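HTPA Reductase (Selaginella moellendorffii, PDB 5U5N) probably catalyses the NAD(P)H-dependent reduction of 4-hydroxy-tetrahydrodipicolinate to tetrahydrodipicolinate, the fourth step from aspartate in the diaminopimelate route to lysine. Local coordinates at residues A[21-25]-A[48-52]; A[129-135]-A[269-273]; A[248-253]-A[275-279]. All coordinates share one frame; numbering follows the deposited sequence.

Contact 1. Residues A[21-25]-A[48-52]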
loop_
_atom_site.group_PDB
_atom_site.type_symbol
_atom_site.label_atom_id
_atom_site.label_comp_id
_atom_site.label_asym_id
_atom_site.label_seq_id
_atom_site.Cartn_x
_atom_site.Cartn_y
_atom_site.Cartn_z
ATOM N N ALA A 21 0.114 -20.260 -21.952
ATOM C CA ALA A 21 0.428 -21.675 -22.141
ATOM C C ALA A 21 1.902 -21.950 -21.841
ATOM O O ALA A 21 2.241 -22.933 -21.217
ATOM C CB ALA A 21 0.074 -22.125 -23.562
ATOM N N GLU A 22 2.763 -21.070 -22.314
ATOM C CA GLU A 22 4.201 -21.188 -22.078
ATOM C C GLU A 22 4.571 -21.070 -20.619
ATOM O O GLU A 22 5.444 -21.798 -20.147
ATOM C CB GLU A 22 4.964 -20.156 -22.889
ATOM C CG GLU A 22 4.880 -20.528 -24.348
ATOM C CD GLU A 22 6.005 -19.983 -25.162
ATOM O OE1 GLU A 22 5.787 -18.879 -25.718
ATOM O OE2 GLU A 22 7.087 -20.645 -25.210
ATOM N N ALA A 23 3.887 -20.168 -19.928
ATOM C CA ALA A 23 4.066 -19.988 -18.497
ATOM C C ALA A 23 3.490 -21.156 -17.724
ATOM O O ALA A 23 4.083 -21.555 -16.704
ATOM C CB ALA A 23 3.428 -18.697 -18.046
ATOM N N ALA A 24 2.367 -21.717 -18.189
ATOM C CA ALA A 24 1.783 -22.895 -17.540
ATOM C C ALA A 24 2.753 -24.075 -17.613
ATOM O O ALA A 24 2.967 -24.763 -16.625
ATOM C CB ALA A 24 0.405 -23.249 -18.148
ATOM N N VAL A 25 3.329 -24.280 -18.794
ATOM C CA VAL A 25 4.265 -25.393 -19.082
ATOM C C VAL A 25 5.537 -25.259 -18.219
ATOM O O VAL A 25 5.911 -26.187 -17.546
ATOM C CB VAL A 25 4.599 -25.457 -20.599
ATOM C CG1 VAL A 25 5.852 -26.227 -20.894
ATOM C CG2 VAL A 25 3.438 -26.082 -21.347
ATOM N N ILE A 48 4.408 -25.580 -27.701
ATOM C CA ILE A 48 4.444 -24.766 -26.461
ATOM C C ILE A 48 5.411 -25.451 -25.507
ATOM O O ILE A 48 5.103 -26.494 -24.953
ATOM C CB ILE A 48 3.056 -24.638 -25.780
ATOM C CG1 ILE A 48 2.014 -23.977 -26.704
ATOM C CG2 ILE A 48 3.126 -23.850 -24.450
ATOM C CD1 ILE A 48 2.482 -22.692 -27.355
ATOM N N GLY A 49 6.588 -24.862 -25.317
ATOM C CA GLY A 49 7.669 -25.547 -24.609
ATOM C C GLY A 49 8.091 -26.745 -25.438
ATOM O O GLY A 49 8.453 -26.580 -26.605
ATOM N N ASN A 50 7.995 -27.935 -24.858
ATOM C CA ASN A 50 8.190 -29.205 -25.589
ATOM C C ASN A 50 6.876 -29.965 -25.743
ATOM O O ASN A 50 6.875 -31.196 -25.901
ATOM C CB ASN A 50 9.223 -30.094 -24.891
ATOM C CG ASN A 50 10.648 -29.742 -25.274
ATOM O OD1 ASN A 50 10.927 -29.303 -26.399
ATOM N ND2 ASN A 50 11.577 -29.959 -24.335
ATOM N N VAL A 51 5.757 -29.247 -25.723
ATOM C CA VAL A 51 4.424 -29.850 -25.862
ATOM C C VAL A 51 3.826 -29.402 -27.190
ATOM O O VAL A 51 3.737 -28.217 -27.477
ATOM C CB VAL A 51 3.487 -29.460 -24.701
ATOM C CG1 VAL A 51 2.079 -30.036 -24.889
ATOM C CG2 VAL A 51 4.110 -29.883 -23.372
ATOM N N GLU A 52 3.430 -30.375 -27.996
ATOM C CA GLU A 52 2.863 -30.135 -29.303
ATOM C C GLU A 52 1.359 -30.019 -29.112
ATOM O O GLU A 52 0.744 -30.947 -28.637
ATOM C CB GLU A 52 3.238 -31.292 -30.220
ATOM C CG GLU A 52 2.792 -31.101 -31.671
ATOM C CD GLU A 52 2.828 -32.380 -32.481
ATOM O OE1 GLU A 52 3.948 -32.953 -32.604
ATOM O OE2 GLU A 52 1.729 -32.789 -32.954
#

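Contact 2. Residues A[129-135]-A[269-273]. With NAD (nicotinamide-adenine-dinucleotide), chain C.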
loop_
_atom_site.group_PDB
_atom_site.type_symbol
_atom_site.label_atom_id
_atom_site.label_comp_id
_atom_site.label_asym_id
_atom_site.label_seq_id
_atom_site.Cartn_x
_atom_site.Cartn_y
_atom_site.Cartn_z
ATOM N N MET A 129 -5.850 -9.620 -14.632
ATOM C CA MET A 129 -5.228 -10.832 -14.094
ATOM C C MET A 129 -3.813 -10.589 -13.604
ATOM O O MET A 129 -3.183 -11.522 -13.081
ATOM C CB MET A 129 -5.220 -11.961 -15.148
ATOM C CG MET A 129 -6.616 -12.366 -15.558
ATOM S SD MET A 129 -7.407 -13.445 -14.353
ATOM C CE MET A 129 -6.659 -14.990 -14.837
ATOM N N GLY A 130 -3.299 -9.373 -13.785
ATOM C CA GLY A 130 -2.039 -9.002 -13.157
ATOM C C GLY A 130 -2.251 -8.869 -11.664
ATOM O O GLY A 130 -2.482 -7.730 -11.177
ATOM N N LYS A 131 -2.143 -10.009 -10.960
ATOM C CA LYS A 131 -2.603 -10.082 -9.572
ATOM C C LYS A 131 -1.887 -9.132 -8.620
ATOM O O LYS A 131 -2.494 -8.690 -7.663
ATOM C CB LYS A 131 -2.587 -11.507 -8.997
ATOM C CG LYS A 131 -1.266 -11.986 -8.451
ATOM C CD LYS A 131 -1.419 -13.338 -7.792
ATOM C CE LYS A 131 -0.155 -13.628 -6.984
ATOM N NZ LYS A 131 -0.221 -14.948 -6.334
ATOM N N GLN A 132 -0.623 -8.824 -8.880
ATOM C CA GLN A 132 0.118 -7.914 -7.977
ATOM C C GLN A 132 -0.416 -6.499 -8.107
ATOM O O GLN A 132 -0.450 -5.739 -7.109
ATOM C CB GLN A 132 1.626 -7.960 -8.248
ATOM C CG GLN A 132 2.286 -9.266 -7.806
ATOM C CD GLN A 132 1.999 -10.454 -8.739
ATOM O OE1 GLN A 132 1.499 -10.265 -9.861
ATOM N NE2 GLN A 132 2.328 -11.673 -8.276
ATOM N N VAL A 133 -0.794 -6.127 -9.325
ATOM C CA VAL A 133 -1.454 -4.843 -9.557
ATOM C C VAL A 133 -2.837 -4.836 -8.876
ATOM O O VAL A 133 -3.195 -3.830 -8.211
ATOM C CB VAL A 133 -1.510 -4.461 -11.054
ATOM C CG1 VAL A 133 -2.332 -3.197 -11.253
ATOM C CG2 VAL A 133 -0.105 -4.214 -11.600
ATOM N N VAL A 134 -3.578 -5.944 -8.965
ATOM C CA VAL A 134 -4.879 -6.037 -8.297
ATOM C C VAL A 134 -4.725 -5.854 -6.761
ATOM O O VAL A 134 -5.569 -5.189 -6.128
ATOM C CB VAL A 134 -5.595 -7.375 -8.581
ATOM C CG1 VAL A 134 -6.835 -7.551 -7.707
ATOM C CG2 VAL A 134 -5.965 -7.476 -10.054
ATOM N N ALA A 135 -3.693 -6.472 -6.180
ATOM C CA ALA A 135 -3.468 -6.384 -4.725
ATOM C C ALA A 135 -3.194 -4.964 -4.256
ATOM O O ALA A 135 -3.689 -4.563 -3.171
ATOM C CB ALA A 135 -2.321 -7.300 -4.287
ATOM N N MET A 269 -10.230 -12.290 -9.023
ATOM C CA MET A 269 -8.821 -12.271 -8.702
ATOM C C MET A 269 -8.514 -11.851 -7.244
ATOM O O MET A 269 -7.476 -12.230 -6.696
ATOM C CB MET A 269 -8.087 -11.392 -9.714
ATOM C CG MET A 269 -6.570 -11.346 -9.595
ATOM S SD MET A 269 -5.639 -12.924 -9.597
ATOM C CE MET A 269 -6.398 -13.741 -10.981
ATOM N N ILE A 270 -9.418 -11.094 -6.614
ATOM C CA ILE A 270 -9.287 -10.774 -5.163
ATOM C C ILE A 270 -9.345 -12.079 -4.361
ATOM O O ILE A 270 -8.543 -12.301 -3.457
ATOM C CB ILE A 270 -10.439 -9.872 -4.635
ATOM C CG1 ILE A 270 -10.501 -8.535 -5.373
ATOM C CG2 ILE A 270 -10.361 -9.667 -3.112
ATOM C CD1 ILE A 270 -9.307 -7.650 -5.232
ATOM N N ASP A 271 -10.313 -12.937 -4.700
ATOM C CA ASP A 271 -10.447 -14.250 -4.038
ATOM C C ASP A 271 -9.171 -15.075 -4.166
ATOM O O ASP A 271 -8.804 -15.714 -3.233
ATOM C CB ASP A 271 -11.629 -15.048 -4.628
ATOM C CG ASP A 271 -12.971 -14.344 -4.436
ATOM O OD1 ASP A 271 -13.198 -13.757 -3.356
ATOM O OD2 ASP A 271 -13.790 -14.372 -5.363
ATOM N N VAL A 272 -8.537 -15.052 -5.341
ATOM C CA VAL A 272 -7.275 -15.757 -5.603
ATOM C C VAL A 272 -6.177 -15.188 -4.680
ATOM O O VAL A 272 -5.450 -15.938 -4.071
ATOM C CB VAL A 272 -6.822 -15.667 -7.088
ATOM C CG1 VAL A 272 -5.465 -16.325 -7.333
ATOM C CG2 VAL A 272 -7.856 -16.268 -8.032
ATOM N N LEU A 273 -6.077 -13.870 -4.588
ATOM C CA LEU A 273 -5.066 -13.232 -3.709
ATOM C C LEU A 273 -5.255 -13.661 -2.241
ATOM O O LEU A 273 -4.309 -14.010 -1.563
ATOM C CB LEU A 273 -5.117 -11.714 -3.861
ATOM C CG LEU A 273 -4.524 -11.195 -5.170
ATOM C CD1 LEU A 273 -4.982 -9.780 -5.484
ATOM C CD2 LEU A 273 -3.000 -11.255 -5.178
HETATM P PA NAD C . -5.035 -11.974 -30.050
HETATM O O1A NAD C . -5.799 -11.212 -31.119
HETATM O O2A NAD C . -3.523 -12.073 -30.077
HETATM O O5B NAD C . -5.577 -13.468 -29.950
HETATM C C5B NAD C . -6.929 -13.779 -29.671
HETATM C C4B NAD C . -7.189 -15.125 -30.336
HETATM O O4B NAD C . -8.499 -15.610 -30.040
HETATM C C3B NAD C . -7.058 -15.078 -31.858
HETATM O O3B NAD C . -5.863 -15.778 -32.251
HETATM C C2B NAD C . -8.368 -15.682 -32.387
HETATM O O2B NAD C . -8.163 -16.506 -33.558
HETATM C C1B NAD C . -8.928 -16.409 -31.148
HETATM N N9A NAD C . -10.396 -16.637 -31.063
HETATM C C8A NAD C . -11.381 -15.807 -31.465
HETATM N N7A NAD C . -12.595 -16.353 -31.220
HETATM C C5A NAD C . -12.402 -17.549 -30.638
HETATM C C6A NAD C . -13.260 -18.646 -30.139
HETATM N N6A NAD C . -14.605 -18.557 -30.202
HETATM N N1A NAD C . -12.670 -19.737 -29.603
HETATM C C2A NAD C . -11.326 -19.858 -29.533
HETATM N N3A NAD C . -10.483 -18.896 -29.982
HETATM C C4A NAD C . -10.951 -17.737 -30.531
HETATM O O3 NAD C . -5.549 -11.395 -28.631
HETATM P PN NAD C . -4.615 -11.275 -27.310
HETATM O O1N NAD C . -3.593 -10.209 -27.630
HETATM O O2N NAD C . -4.158 -12.659 -26.888
HETATM O O5D NAD C . -5.733 -10.798 -26.248
HETATM C C5D NAD C . -6.856 -11.635 -25.998
HETATM C C4D NAD C . -7.865 -11.009 -25.044
HETATM O O4D NAD C . -7.315 -10.998 -23.721
HETATM C C3D NAD C . -8.239 -9.559 -25.386
HETATM O O3D NAD C . -9.648 -9.327 -25.212
HETATM C C2D NAD C . -7.440 -8.737 -24.394
HETATM O O2D NAD C . -8.072 -7.511 -24.024
HETATM C C1D NAD C . -7.389 -9.667 -23.189
HETATM N N1N NAD C . -6.318 -9.392 -22.209
HETATM C C2N NAD C . -6.676 -9.447 -20.913
HETATM C C3N NAD C . -5.768 -9.222 -19.882
HETATM C C7N NAD C . -6.216 -9.277 -18.433
HETATM O O7N NAD C . -5.593 -8.630 -17.608
HETATM N N7N NAD C . -7.277 -10.001 -18.041
HETATM C C4N NAD C . -4.449 -8.928 -20.232
HETATM C C5N NAD C . -4.082 -8.870 -21.574
HETATM C C6N NAD C . -5.042 -9.108 -22.557
HETATM O O HOH W 1 -2.217 -15.385 -4.704
#

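Contact 3. Residues A[248-253]-A[275-279]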
loop_
_atom_site.group_PDB
_atom_site.type_symbol
_atom_site.label_atom_id
_atom_site.label_comp_id
_atom_site.label_asym_id
_atom_site.label_seq_id
_atom_site.Cartn_x
_atom_site.Cartn_y
_atom_site.Cartn_z
ATOM N N VAL A 248 -1.783 -18.542 -14.161
ATOM C CA VAL A 248 -1.341 -19.788 -13.526
ATOM C C VAL A 248 -1.850 -19.895 -12.069
ATOM O O VAL A 248 -2.394 -20.895 -11.637
ATOM C CB VAL A 248 0.196 -19.928 -13.558
ATOM C CG1 VAL A 248 0.674 -21.095 -12.694
ATOM C CG2 VAL A 248 0.688 -20.125 -14.985
ATOM N N ASP A 249 -1.689 -18.812 -11.316
ATOM C CA ASP A 249 -2.171 -18.754 -9.927
ATOM C C ASP A 249 -3.679 -18.920 -9.835
ATOM O O ASP A 249 -4.174 -19.600 -8.942
ATOM C CB ASP A 249 -1.778 -17.445 -9.281
ATOM C CG ASP A 249 -0.262 -17.227 -9.283
ATOM O OD1 ASP A 249 0.523 -18.228 -9.239
ATOM O OD2 ASP A 249 0.133 -16.021 -9.314
ATOM N N ALA A 250 -4.401 -18.300 -10.761
ATOM C CA ALA A 250 -5.847 -18.427 -10.776
ATOM C C ALA A 250 -6.215 -19.907 -10.980
ATOM O O ALA A 250 -7.102 -20.422 -10.317
ATOM C CB ALA A 250 -6.466 -17.527 -11.867
ATOM N N VAL A 251 -5.506 -20.592 -11.866
ATOM C CA VAL A 251 -5.822 -22.004 -12.188
ATOM C C VAL A 251 -5.525 -22.876 -10.964
ATOM O O VAL A 251 -6.278 -23.789 -10.658
ATOM C CB VAL A 251 -5.022 -22.492 -13.406
ATOM C CG1 VAL A 251 -4.909 -24.021 -13.456
ATOM C CG2 VAL A 251 -5.650 -21.978 -14.685
ATOM N N LEU A 252 -4.428 -22.576 -10.284
ATOM C CA LEU A 252 -4.065 -23.293 -9.061
ATOM C C LEU A 252 -5.105 -23.102 -7.967
ATOM O O LEU A 252 -5.492 -24.042 -7.315
ATOM C CB LEU A 252 -2.710 -22.836 -8.554
ATOM C CG LEU A 252 -1.484 -23.232 -9.362
ATOM C CD1 LEU A 252 -0.248 -22.641 -8.734
ATOM C CD2 LEU A 252 -1.359 -24.747 -9.483
ATOM N N PHE A 253 -5.564 -21.866 -7.788
ATOM C CA PHE A 253 -6.635 -21.577 -6.846
ATOM C C PHE A 253 -7.929 -22.299 -7.204
ATOM O O PHE A 253 -8.499 -22.979 -6.361
ATOM C CB PHE A 253 -6.832 -20.066 -6.734
ATOM C CG PHE A 253 -7.959 -19.642 -5.825
ATOM C CD1 PHE A 253 -7.773 -19.497 -4.455
ATOM C CD2 PHE A 253 -9.219 -19.397 -6.354
ATOM C CE1 PHE A 253 -8.811 -19.093 -3.640
ATOM C CE2 PHE A 253 -10.260 -18.978 -5.531
ATOM C CZ PHE A 253 -10.058 -18.819 -4.182
ATOM N N GLY A 275 -6.540 -16.414 -1.162
ATOM C CA GLY A 275 -6.090 -17.802 -0.999
ATOM C C GLY A 275 -4.586 -18.067 -0.816
ATOM O O GLY A 275 -4.191 -19.203 -0.591
ATOM N N GLY A 276 -3.745 -17.046 -0.996
ATOM C CA GLY A 276 -2.324 -17.145 -0.675
ATOM C C GLY A 276 -1.532 -17.641 -1.854
ATOM O O GLY A 276 -2.111 -18.009 -2.863
ATOM N N SER A 277 -0.208 -17.689 -1.734
ATOM C CA SER A 277 0.611 -18.297 -2.793
ATOM C C SER A 277 0.527 -19.794 -2.727
ATOM O O SER A 277 0.555 -20.363 -1.649
ATOM C CB SER A 277 2.067 -17.868 -2.757
ATOM O OG SER A 277 2.622 -18.021 -1.480
ATOM N N MET A 278 0.465 -20.397 -3.906
ATOM C CA MET A 278 0.334 -21.830 -4.074
ATOM C C MET A 278 1.472 -22.394 -4.910
ATOM O O MET A 278 1.359 -23.497 -5.458
ATOM C CB MET A 278 -0.993 -22.101 -4.767
ATOM C CG MET A 278 -2.186 -21.529 -4.022
ATOM S SD MET A 278 -3.730 -22.152 -4.687
ATOM C CE MET A 278 -4.878 -21.788 -3.345
ATOM N N ARG A 279 2.583 -21.660 -4.983
ATOM C CA ARG A 279 3.758 -22.092 -5.737
ATOM C C ARG A 279 5.024 -22.005 -4.895
ATOM O O ARG A 279 5.549 -20.926 -4.675
ATOM C CB ARG A 279 3.872 -21.240 -6.995
ATOM C CG ARG A 279 2.886 -21.646 -8.064
ATOM C CD ARG A 279 2.487 -20.496 -8.968
ATOM N NE ARG A 279 3.414 -20.356 -10.061
ATOM C CZ ARG A 279 3.371 -19.409 -10.987
ATOM N NH1 ARG A 279 2.449 -18.454 -11.008
ATOM N NH2 ARG A 279 4.299 -19.423 -11.916
#

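Contact 1. Residues A[21-25]-A[48-52]
The Ala21-Glu22 peptide of the helix carries the CG2 methyl of Ile48 on one face. CG2 stands almost straight above the carbonyl carbon, with Ala21 C 3.5 Å away. Ala21 O of the same peptide accepts the helical bond from Val25 N. The Ile48-Gly49 peptide is met by Val25, whose two methyls come down obliquely on one side, nearest Ile48 O. The carboxylate of Glu22 is turned toward Gly49, but Glu22 OE2 stays 4.2 Å from Gly49 N.

This is a two-residue beta hairpin packed on helix 15-27 of the Rossmann-type nucleotide-binding domain. The hairpin joins strands 44-48 and 51-57. Ile48 and Val51 are the hydrogen-bonded pair that closes its type II' turn. Glycine suits position 49 for two reasons: the phi of Gly49 is positive, and a CB would run into Val25 CG1.

Ile48 does most of the touching, through one branch. Its CG1 lies opposite the carbonyl carbon (chi1 -60°), which sends CG2 opposite the backbone N and onto the helix. There CG2 meets Ala21 CB at 3.6 Å. The stem of Glu22 crosses Ile48 at about a right angle, with Glu22 CG 3.8 Å from Ile48 CG2. Val25 comes in from the next turn of the helix. Leu31 touches Ala21, Val25 and Ile48 alike and completes the apolar cluster. All the cross-contacts are van der Waals in kind. Ala21 is about 11 Å from the bound NAD, side chain to cofactor, so the packing does not touch it.

Val25 CG2 spans both arms of the hairpin. It is 3.8 Å from Ile48 CG2 and 4.4 Å from Val51 CG2.

Contact 2. Residues A[129-135]-A[269-273]
Met269, Leu273 and Lys131 have the most surface buried here. Met269 reaches from helix 269-274 to the start of helix 131-146. Its CG lies opposite the backbone N (chi1 -175°), and the chain then bends twice. That brings Met269 SD to 3.4 Å from Lys131 CB. The Met269 CE methyl goes on to Met129 SD, 3.5 Å away, and the two methionines cross at about a right angle.

Leu273 packs one turn further along its helix. Both its methyls come up to the Lys131 carbonyl, with Leu273 CD1 3.5 Å from Lys131 O. CD1 also touches Ala135. Leu273 CD2 sits 3.7 Å from Lys131 CD, against the lysine stem, which crosses Leu273 obliquely. Phe147 of the second subunit packs on both Leu273 and Ala135.

Val134 fills the remaining corner. Val134 CG1 is tight against Ile270 CD1, and CG2 rests on Met269. The helix axes pass almost perpendicular, at -91° and 9.8 Å apart. The contact joins the long helix that runs on from the Rossmann part to the short helix near the C terminus.

Lys131 is extended beyond CG and carries its ammonium past the apolar patch. Lys131 NZ forms a salt bridge with Asp249 and gives a bond to a water at 2.6 Å.

Met129 links this packing to the cofactor. Met129 N donates to NAD O7N, the nicotinamide carboxamide oxygen, at 3.1 Å and 162°. The chemistry is thus divided: sulfur and methyl groups fill the space where the helices cross, the buried lysine charge is met by an aspartate and a water, and a backbone N-H serves the nicotinamide end.

Contact 3. Residues A[248-253]-A[275-279]
Arg279, the last residue of the chain, forms a salt bridge with Asp249 on helix 241-259. Arg279 NH1 donates to Asp249 OD1 at 2.6 Å, nearly straight at 173°. The oxygen lies in the guanidinium plane, but the donor stands 43° out of the carboxylate plane. Val248 CG1 covers one guanidinium face, 3.5 Å above its centre. The aliphatic stem of Arg279 crosses Leu252 at about a right angle, with Arg279 CG 3.4 Å from Leu252 CD1.

Met278 comes next, extended beyond CG. Its SD sits by the helix backbone, 3.6 Å from Phe253 N. Its methyl reaches the Phe253 ring, where Met278 CE is 3.9 Å from Phe253 CD1. Gly275 comes so close to that ring that a CB on it would clash.

Further out, Gln245 OE1 accepts from Arg279 NH2, and Asp249 OD2 pairs with Lys131. The carboxylate thus serves two cations, one on each oxygen. An alanine in place of Asp249 would probably leave both Arg279 and Lys131 without their acidic partner and the arginine end less fixed.

Phe253 packs edge-to-face with Tyr267 and touches Val272 of helix 269-274. The C-terminal tail therefore lies along helix 241-259, after the short helix that follows strand 266-267 of the parallel sheet.

In the fold
From the N terminus, contact 1 closes first. It turns the chain back from helix 15-27 to the hairpin of strands 44-48 and 51-57, within the Rossmann part. Contact 2 closes a much longer loop of 133 residues, which includes the four-stranded mixed sheet. Contact 3 crosses it in sequence: 248-253 lies inside that loop, and 275-279 comes after it. Contacts 2 and 3 also meet in space, through a salt bridge and the packing of Phe253 on helix 269-274. Contact 1 reaches contact 3 where Ala24 packs on Val248. Helix 241-259 thus touches both helix 15-27 and the C-terminal tail. Contacts 2 and 3 both touch the second subunit.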